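Local coordinates for Dye type peroxidase A (Streptomyces lividans 1326, PDB 6GZW), which probably uses a haem group to reduce hydrogen peroxide while oxidising dyes and other substrates, as dye-decolourising peroxidases do, at residues L50-G63 against G78-H90. Residues are numbered along the deposited sequence; the frame is centred on the assembly and turned at random.
Sequences LRRWSDTARRLMAG and GPSSLTVTFGFGH
Met61, the last residue of helix 43-61, lies along the start of strand 83-89, against Leu82, Thr83 and Val84. Met61 CB is 3.9 Å from the carbonyl oxygen of Leu82. Met61 CG lies closer to that same Leu82 O, at 3.4 Å. Met61 SD passes on to the next peptide, 3.7 Å from Val84 N, and the bend at chi3 (57°) folds Met61 CE back over the strand, 3.4 Å from Leu82 O and near Thr83 CA. The thioether thus curls around a carbonyl without hydrogen-bonding to it. That oxygen instead accepts a hydrogen bond from a water, which also donates to Met61 O and so joins the two carbonyls. On the same turn, Leu82 CD2 packs on Leu60 CB.

Farther up the helix, Trp53 CB sits 3.5 Å from Phe86 CE1. The indole six-membered ring of Trp53 and the phenyl ring of Phe86 lie nearly parallel, planes at 15°, but are offset enough, with centroids 5.6 Å apart, that little of one ring lies over the other. Phe86 CG stands anti to its own carbonyl carbon, sending the ring up to the helix, where Ala57 CB meets its edge. Ala57 CB also touches Val84 CB at 3.8 Å, while Leu50 closes the row against Phe86 and Phe88. Trp53 NE1 is satisfied beyond the contact by Ile145 O of helix 135-149.

The axes of the 50-61 part of the helix and strand 83-89 run nearly antiparallel (160°), 8.4 Å apart, as a helix packs on a sheet in the ferredoxin-like, dimeric alpha/beta-barrel fold of Dyp-type peroxidases. Past the helix end, where Gly63 forms the C-prime position of a Schellman motif, Pro79 CB leans on Met61 O. With no direct hydrogen bond or salt bridge between helix and strand, apolar contact among largely buried side chains probably supplies most of their cohesion, supplemented by one shared water.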
ATOM      1  N   LEU A  50      23.098  10.220 -10.534  1.00 14.60           N
ATOM      2  CA  LEU A  50      22.364  11.309  -9.900  1.00 14.78           C
ATOM      3  C   LEU A  50      21.819  12.298 -10.945  1.00 14.80           C
ATOM      4  O   LEU A  50      20.746  12.848 -10.755  1.00 14.36           O
ATOM      5  CB  LEU A  50      23.202  12.028  -8.831  1.00 14.59           C
ATOM      6  CG  LEU A  50      23.126  11.507  -7.390  1.00 15.65           C
ATOM      7  CD1 LEU A  50      21.764  11.784  -6.761  1.00 15.80           C
ATOM      8  CD2 LEU A  50      23.479  10.027  -7.315  1.00 15.65           C
ATOM      9  N   ARG A  51      22.538  12.519 -12.050  1.00 16.75           N
ATOM     10  CA  ARG A  51      21.967  13.284 -13.176  1.00 18.28           C
ATOM     11  C   ARG A  51      20.686  12.654 -13.731  1.00 17.44           C
ATOM     12  O   ARG A  51      19.664  13.340 -13.904  1.00 18.92           O
ATOM     13  CB  ARG A  51      22.980  13.489 -14.334  1.00 22.14           C
ATOM     14  CG  ARG A  51      23.815  14.742 -14.195  1.00 25.92           C
ATOM     15  CD  ARG A  51      24.629  15.118 -15.451  1.00 28.25           C
ATOM     16  NE  ARG A  51      25.618  14.108 -15.897  1.00 34.29           N
ATOM     17  CZ  ARG A  51      26.767  13.752 -15.287  1.00 34.28           C
ATOM     18  NH1 ARG A  51      27.156  14.284 -14.128  1.00 35.15           N
ATOM     19  NH2 ARG A  51      27.550  12.823 -15.850  1.00 35.23           N
ATOM     20  N   ARG A  52      20.741  11.352 -14.025  1.00 16.27           N
ATOM     21  CA  ARG A  52      19.581  10.621 -14.528  1.00 16.42           C
ATOM     22  C   ARG A  52      18.445  10.733 -13.518  1.00 15.14           C
ATOM     23  O   ARG A  52      17.321  11.090 -13.864  1.00 15.44           O
ATOM     24  CB  ARG A  52      19.871   9.126 -14.759  1.00 17.09           C
ATOM     25  CG  ARG A  52      20.607   8.812 -16.029  1.00 18.39           C
ATOM     26  CD  ARG A  52      20.555   7.337 -16.400  1.00 17.88           C
ATOM     27  NE  ARG A  52      21.123   6.374 -15.438  1.00 17.54           N
ATOM     28  CZ  ARG A  52      22.423   6.153 -15.218  1.00 16.52           C
ATOM     29  NH1 ARG A  52      23.386   6.877 -15.830  1.00 16.18           N
ATOM     30  NH2 ARG A  52      22.777   5.198 -14.380  1.00 16.31           N
ATOM     31  N   TRP A  53      18.763  10.402 -12.278  1.00 14.04           N
ATOM     32  CA  TRP A  53      17.745  10.356 -11.240  1.00 13.54           C
ATOM     33  C   TRP A  53      17.098  11.723 -11.051  1.00 13.25           C
ATOM     34  O   TRP A  53      15.889  11.812 -10.900  1.00 13.20           O
ATOM     35  CB  TRP A  53      18.332   9.903  -9.896  1.00 12.55           C
ATOM     36  CG  TRP A  53      18.394   8.441  -9.685  1.00 12.32           C
ATOM     37  CD1 TRP A  53      17.796   7.452 -10.431  1.00 12.25           C
ATOM     38  CD2 TRP A  53      19.019   7.785  -8.590  1.00 11.82           C
ATOM     39  NE1 TRP A  53      18.059   6.221  -9.877  1.00 11.93           N
ATOM     40  CE2 TRP A  53      18.800   6.390  -8.748  1.00 11.56           C
ATOM     41  CE3 TRP A  53      19.780   8.224  -7.508  1.00 11.90           C
ATOM     42  CZ2 TRP A  53      19.290   5.457  -7.847  1.00 11.65           C
ATOM     43  CZ3 TRP A  53      20.269   7.291  -6.625  1.00 11.87           C
ATOM     44  CH2 TRP A  53      19.997   5.932  -6.779  1.00 11.78           C
ATOM     45  N   SER A  54      17.916  12.778 -11.062  1.00 14.13           N
ATOM     46  CA  SER A  54      17.390  14.140 -10.895  1.00 14.47           C
ATOM     47  C   SER A  54      16.481  14.557 -12.038  1.00 14.12           C
ATOM     48  O   SER A  54      15.462  15.160 -11.823  1.00 14.02           O
ATOM     49  CB  SER A  54      18.532  15.148 -10.726  1.00 13.87           C
ATOM     50  OG  SER A  54      19.352  14.864  -9.597  1.00 14.31           O
ATOM     51  N   ASP A  55      16.841  14.215 -13.283  1.00 14.87           N
ATOM     52  CA  ASP A  55      15.992  14.500 -14.425  1.00 15.73           C
ATOM     53  C   ASP A  55      14.658  13.728 -14.375  1.00 14.24           C
ATOM     54  O   ASP A  55      13.598  14.277 -14.645  1.00 13.71           O
ATOM     55  CB  ASP A  55      16.769  14.184 -15.711  1.00 18.20           C
ATOM     56  CG  ASP A  55      15.986  14.543 -16.980  1.00 20.11           C
ATOM     57  OD1 ASP A  55      15.776  15.741 -17.223  1.00 24.10           O
ATOM     58  OD2 ASP A  55      15.585  13.622 -17.718  1.00 22.37           O
ATOM     59  N   THR A  56      14.718  12.463 -13.966  1.00 13.86           N
ATOM     60  CA  THR A  56      13.522  11.642 -13.750  1.00 13.59           C
ATOM     61  C   THR A  56      12.648  12.271 -12.655  1.00 13.70           C
ATOM     62  O   THR A  56      11.456  12.432 -12.852  1.00 14.05           O
ATOM     63  CB  THR A  56      13.921  10.182 -13.432  1.00 13.95           C
ATOM     64  OG1 THR A  56      14.565   9.649 -14.591  1.00 15.52           O
ATOM     65  CG2 THR A  56      12.719   9.284 -13.039  1.00 14.31           C
ATOM     66  N   ALA A  57      13.241  12.634 -11.529  1.00 13.37           N
ATOM     67  CA  ALA A  57      12.471  13.259 -10.474  1.00 13.35           C
ATOM     68  C   ALA A  57      11.781  14.552 -10.939  1.00 12.88           C
ATOM     69  O   ALA A  57      10.601  14.761 -10.677  1.00 12.51           O
ATOM     70  CB  ALA A  57      13.350  13.560  -9.277  1.00 12.79           C
ATOM     71  N   ARG A  58      12.537  15.425 -11.623  1.00 12.71           N
ATOM     72  CA  ARG A  58      12.009  16.682 -12.129  1.00 13.90           C
ATOM     73  C   ARG A  58      10.790  16.464 -13.010  1.00 12.95           C
ATOM     74  O   ARG A  58       9.732  17.063 -12.801  1.00 12.58           O
ATOM     75  CB  ARG A  58      13.095  17.453 -12.886  1.00 15.63           C
ATOM     76  CG  ARG A  58      12.766  18.918 -13.178  1.00 18.06           C
ATOM     77  CD  ARG A  58      12.188  19.168 -14.555  1.00 21.03           C
ATOM     78  NE  ARG A  58      12.998  18.571 -15.620  1.00 22.38           N
ATOM     79  CZ  ARG A  58      12.579  18.376 -16.863  1.00 22.98           C
ATOM     80  NH1 ARG A  58      11.352  18.747 -17.241  1.00 23.66           N
ATOM     81  NH2 ARG A  58      13.379  17.771 -17.720  1.00 22.36           N
ATOM     82  N   ARG A  59      10.900  15.556 -13.990  1.00 12.68           N
ATOM     83  CA  ARG A  59       9.771  15.306 -14.875  1.00 13.03           C
ATOM     84  C   ARG A  59       8.591  14.745 -14.131  1.00 11.61           C
ATOM     85  O   ARG A  59       7.451  15.239 -14.271  1.00 11.81           O
ATOM     86  CB  ARG A  59      10.148  14.317 -15.981  1.00 13.10           C
ATOM     87  CG  ARG A  59      11.160  14.825 -17.008  1.00 13.71           C
ATOM     88  CD  ARG A  59      11.751  13.701 -17.880  1.00 13.93           C
ATOM     89  NE  ARG A  59      12.913  14.175 -18.634  1.00 14.72           N
ATOM     90  CZ  ARG A  59      12.862  14.893 -19.765  1.00 14.50           C
ATOM     91  NH1 ARG A  59      11.715  15.196 -20.368  1.00 14.21           N
ATOM     92  NH2 ARG A  59      14.003  15.322 -20.303  1.00 15.08           N
ATOM     93  N   LEU A  60       8.846  13.687 -13.359  1.00 11.88           N
ATOM     94  CA  LEU A  60       7.737  12.975 -12.724  1.00 11.86           C
ATOM     95  C   LEU A  60       7.024  13.829 -11.679  1.00 11.94           C
ATOM     96  O   LEU A  60       5.802  13.779 -11.569  1.00 11.13           O
ATOM     97  CB  LEU A  60       8.212  11.650 -12.130  1.00 11.73           C
ATOM     98  CG  LEU A  60       8.134  10.466 -13.103  1.00 11.78           C
ATOM     99  CD1 LEU A  60       8.826  10.692 -14.444  1.00 11.40           C
ATOM    100  CD2 LEU A  60       8.712   9.257 -12.410  1.00 12.04           C
ATOM    101  N   MET A  61       7.782  14.642 -10.941  1.00 12.25           N
ATOM    102  CA  MET A  61       7.156  15.545  -9.950  1.00 12.56           C
ATOM    103  C   MET A  61       6.273  16.620 -10.599  1.00 12.98           C
ATOM    104  O   MET A  61       5.357  17.147  -9.978  1.00 13.62           O
ATOM    105  CB  MET A  61       8.197  16.182  -9.026  1.00 12.19           C
ATOM    106  CG  MET A  61       8.796  15.203  -8.034  1.00 12.38           C
ATOM    107  SD  MET A  61       9.987  15.976  -6.941  1.00 13.20           S
ATOM    108  CE  MET A  61       8.936  17.247  -6.236  1.00 14.15           C
ATOM    109  N   ALA A  62       6.517  16.909 -11.881  1.00 13.88           N
ATOM    110  CA  ALA A  62       5.667  17.826 -12.633  1.00 14.36           C
ATOM    111  C   ALA A  62       4.496  17.135 -13.330  1.00 14.28           C
ATOM    112  O   ALA A  62       3.742  17.753 -14.063  1.00 14.52           O
ATOM    113  CB  ALA A  62       6.521  18.590 -13.628  1.00 15.47           C
ATOM    114  N   GLY A  63       4.300  15.850 -13.054  1.00 13.36           N
ATOM    115  CA  GLY A  63       3.227  15.084 -13.688  1.00 13.71           C
ATOM    116  C   GLY A  63       3.524  14.717 -15.137  1.00 14.05           C
ATOM    117  O   GLY A  63       2.613  14.282 -15.856  1.00 14.96           O
ATOM    118  N   GLY A  78      -2.637  13.313 -12.224  1.00 13.19           N
ATOM    119  CA  GLY A  78      -1.864  14.532 -11.969  1.00 12.62           C
ATOM    120  C   GLY A  78      -0.638  14.178 -11.146  1.00 11.69           C
ATOM    121  O   GLY A  78      -0.438  12.994 -10.784  1.00 11.58           O
ATOM    122  N   PRO A  79       0.198  15.184 -10.796  1.00 11.70           N
ATOM    123  CA  PRO A  79       1.416  14.913 -10.027  1.00 11.83           C
ATOM    124  C   PRO A  79       1.143  14.235  -8.653  1.00 11.27           C
ATOM    125  O   PRO A  79       2.036  13.572  -8.109  1.00 10.19           O
ATOM    126  CB  PRO A  79       2.022  16.298  -9.819  1.00 11.90           C
ATOM    127  CG  PRO A  79       1.389  17.187 -10.857  1.00 12.15           C
ATOM    128  CD  PRO A  79       0.130  16.566 -11.318  1.00 12.12           C
ATOM    129  N   SER A  80      -0.060  14.434  -8.104  1.00 12.20           N
ATOM    130  CA  SER A  80      -0.502  13.758  -6.869  1.00 11.74           C
ATOM    131  C   SER A  80       0.504  13.930  -5.708  1.00 11.69           C
ATOM    132  O   SER A  80       0.801  12.983  -4.937  1.00 11.02           O
ATOM    133  CB  SER A  80      -0.765  12.266  -7.101  1.00 11.76           C
ATOM    134  OG  SER A  80      -1.652  12.056  -8.173  1.00 11.40           O
ATOM    135  N   SER A  81       1.076  15.138  -5.609  1.00 11.82           N
ATOM    136  CA  SER A  81       2.065  15.495  -4.582  1.00 12.07           C
ATOM    137  C   SER A  81       3.295  14.604  -4.552  1.00 11.83           C
ATOM    138  O   SER A  81       3.918  14.432  -3.511  1.00 12.49           O
ATOM    139  CB  SER A  81       1.410  15.578  -3.178  1.00 11.65           C
ATOM    140  OG  SER A  81       0.424  16.582  -3.190  1.00 12.41           O
ATOM    141  N   LEU A  82       3.691  14.081  -5.721  1.00 11.40           N
ATOM    142  CA  LEU A  82       4.865  13.214  -5.793  1.00 11.18           C
ATOM    143  C   LEU A  82       6.094  13.983  -5.330  1.00 11.52           C
ATOM    144  O   LEU A  82       6.289  15.122  -5.774  1.00 11.38           O
ATOM    145  CB  LEU A  82       5.123  12.698  -7.218  1.00 11.07           C
ATOM    146  CG  LEU A  82       6.414  11.869  -7.365  1.00 10.82           C
ATOM    147  CD1 LEU A  82       6.376  10.509  -6.661  1.00 10.93           C
ATOM    148  CD2 LEU A  82       6.738  11.666  -8.835  1.00 10.96           C
ATOM    149  N   THR A  83       6.912  13.354  -4.480  1.00 11.17           N
ATOM    150  CA  THR A  83       8.254  13.824  -4.182  1.00 10.98           C
ATOM    151  C   THR A  83       9.240  12.691  -4.267  1.00 11.47           C
ATOM    152  O   THR A  83       8.919  11.531  -3.996  1.00 11.47           O
ATOM    153  CB  THR A  83       8.420  14.519  -2.804  1.00 11.76           C
ATOM    154  OG1 THR A  83       8.167  13.580  -1.735  1.00 11.26           O
ATOM    155  CG2 THR A  83       7.461  15.672  -2.671  1.00 11.73           C
ATOM    156  N   VAL A  84      10.450  13.037  -4.678  1.00 11.25           N
ATOM    157  CA  VAL A  84      11.599  12.142  -4.726  1.00 10.91           C
ATOM    158  C   VAL A  84      12.767  12.855  -4.042  1.00 11.22           C
ATOM    159  O   VAL A  84      13.064  14.001  -4.378  1.00 12.26           O
ATOM    160  CB  VAL A  84      11.995  11.783  -6.179  1.00 11.38           C
ATOM    161  CG1 VAL A  84      13.020  10.654  -6.169  1.00 12.04           C
ATOM    162  CG2 VAL A  84      10.769  11.376  -6.967  1.00 11.59           C
ATOM    163  N   THR A  85      13.405  12.164  -3.110  1.00 11.29           N
ATOM    164  CA  THR A  85      14.498  12.689  -2.294  1.00 10.58           C
ATOM    165  C   THR A  85      15.664  11.720  -2.286  1.00 11.20           C
ATOM    166  O   THR A  85      15.458  10.502  -2.200  1.00 10.92           O
ATOM    167  CB  THR A  85      14.024  12.783  -0.829  1.00 10.49           C
ATOM    168  OG1 THR A  85      12.718  13.355  -0.792  1.00 10.92           O
ATOM    169  CG2 THR A  85      14.989  13.569  -0.011  1.00 10.86           C
ATOM    170  N   PHE A  86      16.888  12.247  -2.337  1.00 11.51           N
ATOM    171  CA  PHE A  86      18.091  11.447  -2.498  1.00 12.01           C
ATOM    172  C   PHE A  86      19.090  11.642  -1.362  1.00 12.73           C
ATOM    173  O   PHE A  86      19.368  12.802  -0.982  1.00 13.02           O
ATOM    174  CB  PHE A  86      18.789  11.836  -3.811  1.00 12.01           C
ATOM    175  CG  PHE A  86      17.907  11.729  -5.047  1.00 12.39           C
ATOM    176  CD1 PHE A  86      17.677  10.485  -5.658  1.00 12.62           C
ATOM    177  CD2 PHE A  86      17.257  12.849  -5.569  1.00 12.39           C
ATOM    178  CE1 PHE A  86      16.871  10.375  -6.757  1.00 12.78           C
ATOM    179  CE2 PHE A  86      16.424  12.740  -6.686  1.00 12.50           C
ATOM    180  CZ  PHE A  86      16.232  11.490  -7.280  1.00 13.06           C
ATOM    181  N   GLY A  87      19.712  10.548  -0.899  1.00 13.18           N
ATOM    182  CA  GLY A  87      20.784  10.625   0.102  1.00 13.50           C
ATOM    183  C   GLY A  87      21.942   9.681  -0.164  1.00 14.22           C
ATOM    184  O   GLY A  87      21.833   8.760  -0.980  1.00 14.19           O
ATOM    185  N   PHE A  88      23.050   9.932   0.538  1.00 13.60           N
ATOM    186  CA  PHE A  88      24.279   9.157   0.458  1.00 13.97           C
ATOM    187  C   PHE A  88      24.621   8.567   1.826  1.00 13.96           C
ATOM    188  O   PHE A  88      24.584   9.292   2.843  1.00 13.89           O
ATOM    189  CB  PHE A  88      25.455  10.047  -0.004  1.00 14.45           C
ATOM    190  CG  PHE A  88      25.211  10.740  -1.296  1.00 14.10           C
ATOM    191  CD1 PHE A  88      24.467  11.913  -1.344  1.00 14.78           C
ATOM    192  CD2 PHE A  88      25.669  10.196  -2.486  1.00 14.44           C
ATOM    193  CE1 PHE A  88      24.197  12.548  -2.543  1.00 15.11           C
ATOM    194  CE2 PHE A  88      25.406  10.820  -3.682  1.00 14.94           C
ATOM    195  CZ  PHE A  88      24.673  11.992  -3.722  1.00 14.76           C
ATOM    196  N   GLY A  89      24.985   7.292   1.867  1.00 13.15           N
ATOM    197  CA  GLY A  89      25.337   6.611   3.108  1.00 15.01           C
ATOM    198  C   GLY A  89      26.841   6.705   3.339  1.00 15.36           C
ATOM    199  O   GLY A  89      27.595   7.062   2.420  1.00 15.20           O
ATOM    200  N   HIS A  90      27.242   6.347   4.555  1.00 17.14           N
ATOM    201  CA  HIS A  90      28.651   6.269   4.949  1.00 18.45           C
ATOM    202  C   HIS A  90      29.488   5.477   3.946  1.00 18.90           C
ATOM    203  O   HIS A  90      30.568   5.947   3.530  1.00 18.02           O
ATOM    204  CB  HIS A  90      28.748   5.668   6.355  1.00 19.26           C
ATOM    205  CG  HIS A  90      30.130   5.619   6.919  1.00 20.07           C
ATOM    206  ND1 HIS A  90      31.012   4.598   6.639  1.00 20.37           N
ATOM    207  CD2 HIS A  90      30.751   6.420   7.818  1.00 21.14           C
ATOM    208  CE1 HIS A  90      32.134   4.797   7.311  1.00 22.32           C
ATOM    209  NE2 HIS A  90      31.999   5.893   8.039  1.00 21.89           N
TER
HETATM  210  O   HOH W   1       4.541  16.726  -7.262  1.00 12.85           O